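Local structure of MlnE (Bacillus amyloliquefaciens subsp. plantarum, 5D2E) at residues L32-L37 with G471-S476; E109-L114 with F159-A164; I229-N234 with T243-R248. The protein forms the N-terminal ketoreductase piece of a polyketide synthase from the macrolactin assembly line, a B-type enzyme that binds NADP and probably reduces beta-keto groups of the growing chain. All coordinates share one frame; numbering follows the deposited sequence.

How the contacts relate
Contact 1 opens near the N terminus, at the start of strand 35-46, and closes more than 430 residues later at 471-476. Its long loop encloses the other two contacts. Contact 2 comes first inside it, joining helix 108-120 to the end of helix 141-164. Contact 3 follows in series, joining the end of helix 222-233 to strand 242-245 across a short connection. Contacts 2 and 3 hold helices of the N-terminal Rossmann-like half, and their centres lie 28 Å apart. Contact 1 brings the N-terminal segment to the NADP-binding half, 42 Å from contact 2 and 36 Å from contact 3, centre to centre. None of the three touches another.

Contact 1: residues L32-L37 with G471-S476; sequences LGKTHL and GLELLS
Lys34 and Glu473 make the charged part of this contact. Their salt bridge is long, with Lys34 NZ 3.6 Å from Glu473 OE2. NZ is almost as far from the second oxygen, at 3.7 Å from Glu473 OE1, so the ammonium group does not clearly prefer one of them. The carbon chain of the lysine comes nearer than its charge: Lys34 CD is 3.3 Å from Glu473 OE2. CD, CE and NZ all lie alongside the carboxylate, and CD is the nearest. Bends at chi2 (-60°) and chi4 (43°) give the chain this curled course, while Glu473 reaches out with CB, CG and CD extended. Both residues are partly exposed, so the attraction is probably softened by solvent.

The apolar part is a single meeting of Thr35 and Leu475, whose side chains run at about a right angle. Leu475 CD1 sits 4.0 Å from both Thr35 CG2 and Thr35 OG1, facing the fork of the threonine. Leu475 is buried, and it also packs on Trp449 and Trp452 of strand 443-453. Thr35 also leans on Ala479 of helix 477-488, whose N-cap is Ser476.

The backbones do not bond to each other directly. Strand 494-499 and the residue after it serve both: Lys34 pairs with Gly500 and Glu473 with Ser499.

Trp452 binds NADP, and the side chain of Leu475 lies about 7 Å from the bound cofactor. The contact thus joins the start of strand 35-46 to the segment leading into helix 477-488, beside the cofactor-binding Rossmann fold. Strand 35-46 pairs with both 249-257 and 494-499, and so joins the structural to the catalytic subdomain, as in other two-subdomain ketoreductases.

Contact 2: residues E109-L114 with F159-A164; sequences EDYDAL and FQAFMA
Tyr111 overlaps Ala161 with the root of its side chain: Tyr111 CB and Ala161 CB are 3.4 Å apart, a tight approach for two carbons. The ring itself stands obliquely to that methyl. With CG opposite the carbonyl carbon (chi1 -67°), the ring is carried along helix 141-164 and packs on Gln157 and Met158. Its hydroxyl is hydrogen-bonded to Phe105 O and to Ser154 OG. These bonds hold the far end of the ring, while Ala161 touches the CB at its base.

Asp112 meets the same methyl from the next position on its helix. Asp112 OD1 lies 3.9 Å from Ala161 CB, a van der Waals contact with a methyl. The polar partner of this oxygen is Asn165 ND2. Asn165 directly follows helix 141-164, so the aspartate binds the end of that helix.

The small alanine lets the backbones come close, with Asp112 CA only 5.7 Å from Ala161 CA. In the Rossmann-like structural subdomain of the ketoreductase, helix 108-120 links strands 100-103 and 127-133, and helix 141-164 links strands 127-133 and 171-180. The two helices pack as neighbours against the parallel strands, as in the short-chain dehydrogenase fold.

Phe162 starts out away from helix 108-120, but its ring comes back toward it. Phe162 CE1 ends 5.1 Å from Tyr111 CD2, a loose approach that still covers part of the phenylalanine. Leu114 points toward 159-164 without touching it and packs on Phe101 of strand 100-103.

Contact 3: residues I229-N234 with T243-R248; sequences ISFEWN and TCYEPR
Helix 229-233 runs roughly antiparallel to strand 243-245, at 150° between their directions, with the axes 11.8 Å apart at closest approach. Even the nearest CA atoms, those of Glu232 and Thr243, are 9.5 Å apart. Side chains fill the distance between them.

Tyr245 spans most of it. Its hydroxyl donates a short hydrogen bond to the carboxylate of Glu232, with Tyr245 OH 2.6 Å from Glu232 OE2. The oxygen lies at the edge of the phenol ring and in its plane. The carboxylate is turned 78° from that ring, and the hydroxyl reaches it from above the carboxylate plane. A bend at chi2 (-80°) folds the glutamate toward the tyrosine.

A water bridges to the strand, 2.7 Å from Glu232 OE2, to which it donates, and 2.8 Å from Thr243 OG1. The direct distance between Glu232 OE2 and Thr243 OG1 is 3.9 Å. The buried oxygen OE2 is thus held by both the phenol and the water. Thr243 OG1 also has a weak hydrogen bond with Lys252 NZ.

Phe231 adds an apolar flank. Its edge meets the edge of the phenol near the hydroxyl, with Phe231 CD2 4.0 Å from Tyr245 CE1. On one face of the Tyr245 ring lies Thr243 CG2, 3.4 Å above the plane and toward the rim.

Asn234 follows the helix, and its ND2 bonds back to Ser230 O. Helix 222-233 connects parallel neighbours, strands 205-214 and 242-245, and this contact packs its last turn against the second of them. It is the beta-alpha-beta arrangement of the Rossmann-like structural subdomain.

Contact 1: residues L32-L37 with G471-S476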
ATOM      1  N   LEU A  32     -27.382  -6.466   6.309  1.00 45.59           N
ATOM      2  CA  LEU A  32     -27.039  -7.835   6.672  1.00 48.94           C
ATOM      3  C   LEU A  32     -26.812  -8.715   5.468  1.00 47.36           C
ATOM      4  O   LEU A  32     -27.557  -8.640   4.472  1.00 46.61           O
ATOM      5  CB  LEU A  32     -28.067  -8.488   7.617  1.00 55.46           C
ATOM      6  CG  LEU A  32     -27.998  -8.006   9.069  1.00 60.02           C
ATOM      7  CD1 LEU A  32     -28.871  -8.912   9.927  1.00 64.24           C
ATOM      8  CD2 LEU A  32     -26.566  -7.951   9.618  1.00 61.01           C
ATOM      9  N   GLY A  33     -25.736  -9.508   5.567  1.00 44.42           N
ATOM     10  CA  GLY A  33     -25.199 -10.301   4.459  1.00 47.23           C
ATOM     11  C   GLY A  33     -24.427  -9.544   3.385  1.00 44.77           C
ATOM     12  O   GLY A  33     -24.045 -10.132   2.367  1.00 48.71           O
ATOM     13  N   LYS A  34     -24.222  -8.246   3.565  1.00 43.97           N
ATOM     14  CA  LYS A  34     -23.521  -7.480   2.558  1.00 46.25           C
ATOM     15  C   LYS A  34     -22.097  -7.099   2.949  1.00 43.49           C
ATOM     16  O   LYS A  34     -21.376  -6.672   2.078  1.00 45.02           O
ATOM     17  CB  LYS A  34     -24.285  -6.211   2.177  1.00 52.73           C
ATOM     18  CG  LYS A  34     -25.726  -6.442   1.753  1.00 58.47           C
ATOM     19  CD  LYS A  34     -25.827  -7.350   0.528  1.00 63.28           C
ATOM     20  CE  LYS A  34     -27.271  -7.720   0.226  1.00 67.60           C
ATOM     21  NZ  LYS A  34     -28.087  -6.485   0.391  1.00 67.96           N
ATOM     22  N   THR A  35     -21.722  -7.201   4.229  1.00 41.25           N
ATOM     23  CA  THR A  35     -20.409  -6.715   4.677  1.00 39.27           C
ATOM     24  C   THR A  35     -19.591  -7.900   5.131  1.00 39.73           C
ATOM     25  O   THR A  35     -19.991  -8.638   6.013  1.00 37.78           O
ATOM     26  CB  THR A  35     -20.565  -5.736   5.817  1.00 41.80           C
ATOM     27  OG1 THR A  35     -21.458  -4.724   5.393  1.00 46.41           O
ATOM     28  CG2 THR A  35     -19.254  -5.045   6.162  1.00 41.89           C
ATOM     29  N   HIS A  36     -18.452  -8.107   4.502  1.00 41.12           N
ATOM     30  CA  HIS A  36     -17.608  -9.257   4.815  1.00 45.02           C
ATOM     31  C   HIS A  36     -16.135  -8.773   5.082  1.00 42.51           C
ATOM     32  O   HIS A  36     -15.653  -7.831   4.422  1.00 33.90           O
ATOM     33  CB  HIS A  36     -17.665 -10.225   3.623  1.00 48.42           C
ATOM     34  CG  HIS A  36     -19.011 -10.318   2.962  1.00 54.49           C
ATOM     35  ND1 HIS A  36     -20.002 -11.176   3.407  1.00 46.61           N
ATOM     36  CD2 HIS A  36     -19.528  -9.669   1.885  1.00 55.40           C
ATOM     37  CE1 HIS A  36     -21.080 -11.023   2.651  1.00 53.44           C
ATOM     38  NE2 HIS A  36     -20.819 -10.128   1.711  1.00 52.37           N
ATOM     39  N   LEU A  37     -15.472  -9.384   6.069  1.00 40.12           N
ATOM     40  CA  LEU A  37     -14.068  -9.126   6.339  1.00 37.91           C
ATOM     41  C   LEU A  37     -13.200 -10.230   5.733  1.00 33.06           C
ATOM     42  O   LEU A  37     -13.582 -11.405   5.716  1.00 29.83           O
ATOM     43  CB  LEU A  37     -13.820  -9.047   7.803  1.00 38.43           C
ATOM     44  CG  LEU A  37     -14.635  -8.138   8.698  1.00 45.06           C
ATOM     45  CD1 LEU A  37     -13.891  -8.080  10.024  1.00 45.46           C
ATOM     46  CD2 LEU A  37     -14.778  -6.750   8.168  1.00 45.76           C
ATOM     47  N   GLY A 471     -21.400  -6.526  -8.767  1.00 69.80           N
ATOM     48  CA  GLY A 471     -22.040  -7.220  -7.634  1.00 66.11           C
ATOM     49  C   GLY A 471     -21.612  -6.636  -6.280  1.00 65.41           C
ATOM     50  O   GLY A 471     -21.716  -7.283  -5.215  1.00 60.50           O
ATOM     51  N   LEU A 472     -21.112  -5.407  -6.312  1.00 58.01           N
ATOM     52  CA  LEU A 472     -20.673  -4.737  -5.106  1.00 53.63           C
ATOM     53  C   LEU A 472     -21.682  -3.657  -4.771  1.00 54.31           C
ATOM     54  O   LEU A 472     -22.493  -3.288  -5.597  1.00 57.63           O
ATOM     55  CB  LEU A 472     -19.287  -4.143  -5.314  1.00 51.82           C
ATOM     56  CG  LEU A 472     -18.189  -5.145  -5.717  1.00 53.29           C
ATOM     57  CD1 LEU A 472     -16.880  -4.469  -6.135  1.00 55.72           C
ATOM     58  CD2 LEU A 472     -17.920  -6.076  -4.571  1.00 53.63           C
ATOM     59  N   GLU A 473     -21.624  -3.175  -3.545  1.00 50.24           N
ATOM     60  CA  GLU A 473     -22.511  -2.158  -3.043  1.00 51.53           C
ATOM     61  C   GLU A 473     -21.689  -1.210  -2.231  1.00 47.17           C
ATOM     62  O   GLU A 473     -20.664  -1.598  -1.698  1.00 46.30           O
ATOM     63  CB  GLU A 473     -23.564  -2.781  -2.130  1.00 52.71           C
ATOM     64  CG  GLU A 473     -24.610  -3.568  -2.904  1.00 66.10           C
ATOM     65  CD  GLU A 473     -25.607  -4.279  -2.001  1.00 73.27           C
ATOM     66  OE1 GLU A 473     -26.173  -3.638  -1.076  1.00 77.60           O
ATOM     67  OE2 GLU A 473     -25.810  -5.493  -2.224  1.00 81.32           O
ATOM     68  N   LEU A 474     -22.158   0.011  -2.081  1.00 40.10           N
ATOM     69  CA  LEU A 474     -21.537   0.953  -1.209  1.00 40.11           C
ATOM     70  C   LEU A 474     -21.656   0.461   0.234  1.00 45.29           C
ATOM     71  O   LEU A 474     -22.610  -0.223   0.610  1.00 45.97           O
ATOM     72  CB  LEU A 474     -22.173   2.338  -1.353  1.00 46.23           C
ATOM     73  CG  LEU A 474     -21.970   3.113  -2.652  1.00 45.97           C
ATOM     74  CD1 LEU A 474     -22.884   4.337  -2.672  1.00 48.22           C
ATOM     75  CD2 LEU A 474     -20.539   3.560  -2.825  1.00 44.27           C
ATOM     76  N   LEU A 475     -20.653   0.790   1.031  1.00 39.67           N
ATOM     77  CA  LEU A 475     -20.656   0.456   2.440  1.00 38.29           C
ATOM     78  C   LEU A 475     -21.396   1.574   3.205  1.00 35.92           C
ATOM     79  O   LEU A 475     -20.999   2.716   3.169  1.00 35.54           O
ATOM     80  CB  LEU A 475     -19.198   0.343   2.938  1.00 35.63           C
ATOM     81  CG  LEU A 475     -18.925   0.011   4.412  1.00 35.24           C
ATOM     82  CD1 LEU A 475     -19.444  -1.360   4.743  1.00 36.04           C
ATOM     83  CD2 LEU A 475     -17.420   0.088   4.714  1.00 38.75           C
ATOM     84  N   SER A 476     -22.452   1.233   3.930  1.00 40.04           N
ATOM     85  CA  SER A 476     -23.185   2.248   4.672  1.00 41.24           C
ATOM     86  C   SER A 476     -22.409   2.614   5.911  1.00 40.91           C
ATOM     87  O   SER A 476     -21.605   1.811   6.405  1.00 36.14           O
ATOM     88  CB  SER A 476     -24.578   1.694   5.074  1.00 42.17           C
ATOM     89  OG  SER A 476     -24.528   0.708   6.097  1.00 38.56           O
TER

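Contact 2: residues E109-L114 with F159-A164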
ATOM      1  N   GLU A 109      14.014  11.930 -18.913  1.00 36.19           N
ATOM      2  CA  GLU A 109      14.698  12.205 -20.147  1.00 39.07           C
ATOM      3  C   GLU A 109      15.635  11.035 -20.523  1.00 34.06           C
ATOM      4  O   GLU A 109      15.884  10.754 -21.709  1.00 34.09           O
ATOM      5  CB  GLU A 109      15.548  13.467 -19.990  1.00 46.20           C
ATOM      6  CG  GLU A 109      14.788  14.800 -19.954  1.00 58.53           C
ATOM      7  CD  GLU A 109      14.152  15.161 -18.608  1.00 67.91           C
ATOM      8  OE1 GLU A 109      14.413  14.482 -17.570  1.00 59.66           O
ATOM      9  OE2 GLU A 109      13.347  16.142 -18.601  1.00 72.32           O
ATOM     10  N   ASP A 110      16.250  10.447 -19.516  1.00 35.65           N
ATOM     11  CA  ASP A 110      17.159   9.304 -19.779  1.00 32.13           C
ATOM     12  C   ASP A 110      16.381   8.077 -20.269  1.00 30.64           C
ATOM     13  O   ASP A 110      16.877   7.353 -21.134  1.00 31.76           O
ATOM     14  CB  ASP A 110      18.022   8.978 -18.541  1.00 31.67           C
ATOM     15  CG  ASP A 110      19.131  10.004 -18.299  1.00 32.27           C
ATOM     16  OD1 ASP A 110      19.166  11.069 -18.976  1.00 32.27           O
ATOM     17  OD2 ASP A 110      19.943   9.777 -17.383  1.00 31.08           O
ATOM     18  N   TYR A 111      15.172   7.828 -19.739  1.00 30.66           N
ATOM     19  CA  TYR A 111      14.358   6.719 -20.262  1.00 31.21           C
ATOM     20  C   TYR A 111      13.976   6.979 -21.691  1.00 31.39           C
ATOM     21  O   TYR A 111      13.924   6.051 -22.515  1.00 30.78           O
ATOM     22  CB  TYR A 111      13.133   6.425 -19.395  1.00 31.53           C
ATOM     23  CG  TYR A 111      13.426   5.885 -18.019  1.00 32.08           C
ATOM     24  CD1 TYR A 111      13.663   6.726 -16.990  1.00 28.40           C
ATOM     25  CD2 TYR A 111      13.485   4.511 -17.750  1.00 34.64           C
ATOM     26  CE1 TYR A 111      13.933   6.273 -15.725  1.00 33.16           C
ATOM     27  CE2 TYR A 111      13.738   4.035 -16.459  1.00 34.99           C
ATOM     28  CZ  TYR A 111      13.952   4.912 -15.449  1.00 30.96           C
ATOM     29  OH  TYR A 111      14.255   4.602 -14.125  1.00 36.84           O
ATOM     30  N   ASP A 112      13.711   8.247 -22.044  1.00 34.75           N
ATOM     31  CA  ASP A 112      13.438   8.581 -23.444  1.00 35.63           C
ATOM     32  C   ASP A 112      14.552   8.266 -24.346  1.00 32.73           C
ATOM     33  O   ASP A 112      14.344   7.717 -25.454  1.00 31.51           O
ATOM     34  CB  ASP A 112      13.093  10.068 -23.623  1.00 34.64           C
ATOM     35  CG  ASP A 112      11.804  10.418 -23.020  1.00 37.96           C
ATOM     36  OD1 ASP A 112      10.831   9.615 -23.008  1.00 37.94           O
ATOM     37  OD2 ASP A 112      11.750  11.557 -22.539  1.00 56.06           O
ATOM     38  N   ALA A 113      15.758   8.666 -23.917  1.00 32.20           N
ATOM     39  CA  ALA A 113      16.979   8.394 -24.656  1.00 32.42           C
ATOM     40  C   ALA A 113      17.178   6.904 -24.855  1.00 29.81           C
ATOM     41  O   ALA A 113      17.494   6.469 -25.957  1.00 30.82           O
ATOM     42  CB  ALA A 113      18.179   8.954 -23.928  1.00 35.76           C
ATOM     43  N   LEU A 114      17.000   6.120 -23.772  1.00 30.34           N
ATOM     44  CA  LEU A 114      17.092   4.676 -23.882  1.00 27.76           C
ATOM     45  C   LEU A 114      16.130   4.126 -24.929  1.00 27.30           C
ATOM     46  O   LEU A 114      16.541   3.301 -25.746  1.00 27.23           O
ATOM     47  CB  LEU A 114      16.798   3.985 -22.545  1.00 26.53           C
ATOM     48  CG  LEU A 114      16.918   2.476 -22.485  1.00 24.97           C
ATOM     49  CD1 LEU A 114      18.356   2.013 -22.756  1.00 27.19           C
ATOM     50  CD2 LEU A 114      16.463   1.961 -21.144  1.00 26.84           C
ATOM     51  N   PHE A 159       7.525   3.296 -17.076  1.00 24.05           N
ATOM     52  CA  PHE A 159       6.282   2.993 -17.778  1.00 26.56           C
ATOM     53  C   PHE A 159       5.804   4.189 -18.593  1.00 27.46           C
ATOM     54  O   PHE A 159       5.368   4.029 -19.714  1.00 29.14           O
ATOM     55  CB  PHE A 159       5.184   2.603 -16.821  1.00 27.28           C
ATOM     56  CG  PHE A 159       5.325   1.248 -16.267  1.00 27.79           C
ATOM     57  CD1 PHE A 159       5.283   0.151 -17.107  1.00 28.25           C
ATOM     58  CD2 PHE A 159       5.399   1.041 -14.897  1.00 31.71           C
ATOM     59  CE1 PHE A 159       5.382  -1.130 -16.615  1.00 30.08           C
ATOM     60  CE2 PHE A 159       5.494  -0.244 -14.399  1.00 27.55           C
ATOM     61  CZ  PHE A 159       5.492  -1.321 -15.245  1.00 28.56           C
ATOM     62  N   GLN A 160       5.944   5.393 -18.078  1.00 25.35           N
ATOM     63  CA  GLN A 160       5.519   6.514 -18.831  1.00 27.76           C
ATOM     64  C   GLN A 160       6.337   6.661 -20.130  1.00 29.21           C
ATOM     65  O   GLN A 160       5.775   6.917 -21.189  1.00 27.15           O
ATOM     66  CB  GLN A 160       5.552   7.754 -17.996  1.00 31.31           C
ATOM     67  CG  GLN A 160       4.660   8.826 -18.540  1.00 34.71           C
ATOM     68  CD  GLN A 160       4.621  10.069 -17.647  1.00 33.19           C
ATOM     69  OE1 GLN A 160       5.600  10.809 -17.583  1.00 30.19           O
ATOM     70  NE2 GLN A 160       3.448  10.347 -17.046  1.00 29.26           N
ATOM     71  N   ALA A 161       7.657   6.564 -20.016  1.00 26.80           N
ATOM     72  CA  ALA A 161       8.546   6.645 -21.175  1.00 28.14           C
ATOM     73  C   ALA A 161       8.248   5.527 -22.134  1.00 26.80           C
ATOM     74  O   ALA A 161       8.225   5.772 -23.365  1.00 29.09           O
ATOM     75  CB  ALA A 161      10.009   6.578 -20.741  1.00 27.24           C
ATOM     76  N   PHE A 162       8.077   4.284 -21.627  1.00 28.41           N
ATOM     77  CA  PHE A 162       7.813   3.179 -22.541  1.00 28.32           C
ATOM     78  C   PHE A 162       6.539   3.413 -23.339  1.00 26.89           C
ATOM     79  O   PHE A 162       6.498   3.068 -24.532  1.00 27.60           O
ATOM     80  CB  PHE A 162       7.659   1.847 -21.847  1.00 31.51           C
ATOM     81  CG  PHE A 162       8.963   1.214 -21.414  1.00 36.33           C
ATOM     82  CD1 PHE A 162      10.170   1.895 -21.508  1.00 36.46           C
ATOM     83  CD2 PHE A 162       8.937  -0.060 -20.835  1.00 42.64           C
ATOM     84  CE1 PHE A 162      11.345   1.273 -21.124  1.00 40.88           C
ATOM     85  CE2 PHE A 162      10.102  -0.655 -20.425  1.00 40.09           C
ATOM     86  CZ  PHE A 162      11.299   0.030 -20.582  1.00 36.56           C
ATOM     87  N   MET A 163       5.505   3.953 -22.686  1.00 25.75           N
ATOM     88  CA  MET A 163       4.243   4.127 -23.420  1.00 28.28           C
ATOM     89  C   MET A 163       4.377   5.283 -24.377  1.00 27.54           C
ATOM     90  O   MET A 163       3.893   5.192 -25.524  1.00 31.86           O
ATOM     91  CB  MET A 163       3.059   4.250 -22.471  1.00 31.64           C
ATOM     92  CG  MET A 163       2.801   2.892 -21.808  1.00 32.01           C
ATOM     93  SD  MET A 163       1.322   2.866 -20.748  1.00 42.03           S
ATOM     94  CE  MET A 163       1.964   3.941 -19.499  1.00 33.09           C
ATOM     95  N   ALA A 164       5.032   6.360 -23.937  1.00 25.52           N
ATOM     96  CA  ALA A 164       5.114   7.518 -24.772  1.00 28.49           C
ATOM     97  C   ALA A 164       5.913   7.247 -26.028  1.00 31.20           C
ATOM     98  O   ALA A 164       5.625   7.815 -27.077  1.00 28.74           O
ATOM     99  CB  ALA A 164       5.728   8.706 -24.041  1.00 28.85           C
TER

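Contact 3: residues I229-N234 with T243-R248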
ATOM      1  N   ILE A 229      14.355 -15.521 -11.582  1.00 27.73           N
ATOM      2  CA  ILE A 229      13.962 -14.867 -12.857  1.00 28.75           C
ATOM      3  C   ILE A 229      13.522 -15.895 -13.900  1.00 30.13           C
ATOM      4  O   ILE A 229      12.452 -15.763 -14.528  1.00 27.59           O
ATOM      5  CB  ILE A 229      15.100 -13.959 -13.370  1.00 25.88           C
ATOM      6  CG1 ILE A 229      15.305 -12.800 -12.386  1.00 27.01           C
ATOM      7  CG2 ILE A 229      14.842 -13.441 -14.734  1.00 28.46           C
ATOM      8  CD1 ILE A 229      16.597 -12.022 -12.583  1.00 31.35           C
ATOM      9  N   SER A 230      14.340 -16.935 -14.086  1.00 27.89           N
ATOM     10  CA  SER A 230      13.945 -17.968 -15.037  1.00 27.15           C
ATOM     11  C   SER A 230      12.639 -18.673 -14.688  1.00 27.32           C
ATOM     12  O   SER A 230      11.885 -19.089 -15.563  1.00 29.45           O
ATOM     13  CB  SER A 230      15.081 -18.990 -15.189  1.00 30.01           C
ATOM     14  OG  SER A 230      16.250 -18.381 -15.808  1.00 29.57           O
ATOM     15  N   PHE A 231      12.421 -18.892 -13.394  1.00 29.57           N
ATOM     16  CA  PHE A 231      11.231 -19.520 -12.930  1.00 31.37           C
ATOM     17  C   PHE A 231      10.037 -18.630 -13.270  1.00 31.38           C
ATOM     18  O   PHE A 231       8.993 -19.100 -13.742  1.00 30.69           O
ATOM     19  CB  PHE A 231      11.346 -19.769 -11.419  1.00 31.79           C
ATOM     20  CG  PHE A 231      10.148 -20.473 -10.825  1.00 33.95           C
ATOM     21  CD1 PHE A 231      10.075 -21.890 -10.845  1.00 38.28           C
ATOM     22  CD2 PHE A 231       9.123 -19.750 -10.208  1.00 33.97           C
ATOM     23  CE1 PHE A 231       8.985 -22.544 -10.277  1.00 45.25           C
ATOM     24  CE2 PHE A 231       8.009 -20.413  -9.674  1.00 39.19           C
ATOM     25  CZ  PHE A 231       7.942 -21.812  -9.722  1.00 39.61           C
ATOM     26  N   GLU A 232      10.183 -17.336 -13.023  1.00 30.47           N
ATOM     27  CA  GLU A 232       9.100 -16.384 -13.344  1.00 32.35           C
ATOM     28  C   GLU A 232       8.811 -16.407 -14.853  1.00 35.43           C
ATOM     29  O   GLU A 232       7.636 -16.409 -15.304  1.00 33.23           O
ATOM     30  CB  GLU A 232       9.483 -14.957 -12.878  1.00 30.32           C
ATOM     31  CG  GLU A 232       9.375 -14.769 -11.374  1.00 32.67           C
ATOM     32  CD  GLU A 232       7.941 -14.521 -10.930  1.00 36.64           C
ATOM     33  OE1 GLU A 232       7.115 -14.243 -11.824  1.00 35.55           O
ATOM     34  OE2 GLU A 232       7.669 -14.578  -9.721  1.00 35.01           O
ATOM     35  N   TRP A 233       9.885 -16.402 -15.650  1.00 33.58           N
ATOM     36  CA  TRP A 233       9.682 -16.413 -17.122  1.00 35.71           C
ATOM     37  C   TRP A 233       8.912 -17.603 -17.620  1.00 40.00           C
ATOM     38  O   TRP A 233       8.264 -17.549 -18.668  1.00 39.75           O
ATOM     39  CB  TRP A 233      11.003 -16.423 -17.839  1.00 35.23           C
ATOM     40  CG  TRP A 233      11.707 -15.141 -17.832  1.00 32.86           C
ATOM     41  CD1 TRP A 233      11.156 -13.888 -17.711  1.00 35.25           C
ATOM     42  CD2 TRP A 233      13.097 -14.948 -18.037  1.00 29.83           C
ATOM     43  NE1 TRP A 233      12.148 -12.921 -17.811  1.00 32.19           N
ATOM     44  CE2 TRP A 233      13.342 -13.549 -18.006  1.00 30.89           C
ATOM     45  CE3 TRP A 233      14.180 -15.814 -18.199  1.00 31.14           C
ATOM     46  CZ2 TRP A 233      14.614 -13.013 -18.174  1.00 29.21           C
ATOM     47  CZ3 TRP A 233      15.426 -15.292 -18.345  1.00 28.75           C
ATOM     48  CH2 TRP A 233      15.643 -13.895 -18.331  1.00 29.93           C
ATOM     49  N   ASN A 234       8.992 -18.693 -16.867  1.00 40.77           N
ATOM     50  CA  ASN A 234       8.367 -19.936 -17.255  1.00 44.24           C
ATOM     51  C   ASN A 234       7.101 -20.342 -16.463  1.00 48.17           C
ATOM     52  O   ASN A 234       6.670 -21.458 -16.637  1.00 53.75           O
ATOM     53  CB  ASN A 234       9.451 -21.028 -17.202  1.00 45.14           C
ATOM     54  CG  ASN A 234      10.423 -20.920 -18.361  1.00 45.10           C
ATOM     55  OD1 ASN A 234      10.050 -21.210 -19.494  1.00 51.65           O
ATOM     56  ND2 ASN A 234      11.642 -20.450 -18.100  1.00 38.41           N
ATOM     57  N   THR A 243       4.938 -12.831  -5.611  1.00 30.30           N
ATOM     58  CA  THR A 243       5.463 -14.029  -4.945  1.00 27.91           C
ATOM     59  C   THR A 243       6.578 -13.621  -4.009  1.00 27.64           C
ATOM     60  O   THR A 243       7.425 -12.779  -4.370  1.00 27.54           O
ATOM     61  CB  THR A 243       5.982 -15.022  -5.976  1.00 29.48           C
ATOM     62  OG1 THR A 243       4.987 -15.276  -6.949  1.00 29.98           O
ATOM     63  CG2 THR A 243       6.378 -16.329  -5.378  1.00 29.11           C
ATOM     64  N   CYS A 244       6.640 -14.244  -2.828  1.00 25.37           N
ATOM     65  CA  CYS A 244       7.796 -14.056  -1.972  1.00 25.74           C
ATOM     66  C   CYS A 244       8.634 -15.322  -2.050  1.00 27.55           C
ATOM     67  O   CYS A 244       8.124 -16.432  -1.767  1.00 26.25           O
ATOM     68  CB  CYS A 244       7.373 -13.790  -0.556  1.00 27.97           C
ATOM     69  SG  CYS A 244       8.800 -13.666   0.585  1.00 33.36           S
ATOM     70  N   TYR A 245       9.888 -15.156  -2.476  1.00 24.67           N
ATOM     71  CA  TYR A 245      10.833 -16.248  -2.643  1.00 25.98           C
ATOM     72  C   TYR A 245      11.839 -16.279  -1.545  1.00 27.37           C
ATOM     73  O   TYR A 245      12.413 -15.258  -1.181  1.00 28.96           O
ATOM     74  CB  TYR A 245      11.597 -16.079  -3.962  1.00 25.41           C
ATOM     75  CG  TYR A 245      10.753 -16.301  -5.185  1.00 25.56           C
ATOM     76  CD1 TYR A 245      10.546 -17.566  -5.716  1.00 26.17           C
ATOM     77  CD2 TYR A 245      10.137 -15.224  -5.815  1.00 25.07           C
ATOM     78  CE1 TYR A 245       9.721 -17.756  -6.827  1.00 25.07           C
ATOM     79  CE2 TYR A 245       9.325 -15.405  -6.937  1.00 26.89           C
ATOM     80  CZ  TYR A 245       9.133 -16.663  -7.424  1.00 26.02           C
ATOM     81  OH  TYR A 245       8.370 -16.783  -8.515  1.00 28.36           O
ATOM     82  N   GLU A 246      11.995 -17.450  -0.940  1.00 24.29           N
ATOM     83  CA  GLU A 246      13.194 -17.730  -0.155  1.00 26.84           C
ATOM     84  C   GLU A 246      14.019 -18.612  -1.069  1.00 25.71           C
ATOM     85  O   GLU A 246      13.501 -19.128  -2.055  1.00 29.25           O
ATOM     86  CB  GLU A 246      12.813 -18.477   1.138  1.00 25.02           C
ATOM     87  CG  GLU A 246      12.052 -17.609   2.119  1.00 26.73           C
ATOM     88  CD  GLU A 246      11.471 -18.336   3.305  1.00 27.32           C
ATOM     89  OE1 GLU A 246      11.831 -19.495   3.491  1.00 30.39           O
ATOM     90  OE2 GLU A 246      10.703 -17.701   4.040  1.00 27.63           O
ATOM     91  N   PRO A 247      15.266 -18.906  -0.691  1.00 29.51           N
ATOM     92  CA  PRO A 247      16.044 -19.775  -1.582  1.00 33.68           C
ATOM     93  C   PRO A 247      15.496 -21.178  -1.810  1.00 32.05           C
ATOM     94  O   PRO A 247      15.568 -21.674  -2.928  1.00 34.29           O
ATOM     95  CB  PRO A 247      17.407 -19.786  -0.915  1.00 37.72           C
ATOM     96  CG  PRO A 247      17.452 -18.456  -0.196  1.00 37.64           C
ATOM     97  CD  PRO A 247      16.085 -18.352   0.398  1.00 29.53           C
ATOM     98  N   ARG A 248      14.810 -21.760  -0.829  1.00 30.29           N
ATOM     99  CA  ARG A 248      14.253 -23.142  -0.991  1.00 31.26           C
ATOM    100  C   ARG A 248      12.709 -23.295  -1.068  1.00 31.20           C
ATOM    101  O   ARG A 248      12.186 -24.355  -1.329  1.00 29.81           O
ATOM    102  CB  ARG A 248      14.810 -24.010   0.147  1.00 33.39           C
ATOM    103  CG  ARG A 248      16.316 -24.197   0.035  1.00 39.07           C
ATOM    104  CD  ARG A 248      16.822 -25.312   0.949  1.00 46.24           C
ATOM    105  NE  ARG A 248      18.131 -25.649   0.415  1.00 65.78           N
ATOM    106  CZ  ARG A 248      18.438 -26.721  -0.332  1.00 62.30           C
ATOM    107  NH1 ARG A 248      17.569 -27.693  -0.595  1.00 60.80           N
ATOM    108  NH2 ARG A 248      19.675 -26.834  -0.770  1.00 70.13           N
TER
HETATM  109  O   HOH W   1       5.496 -13.311  -8.866  1.00 34.64           O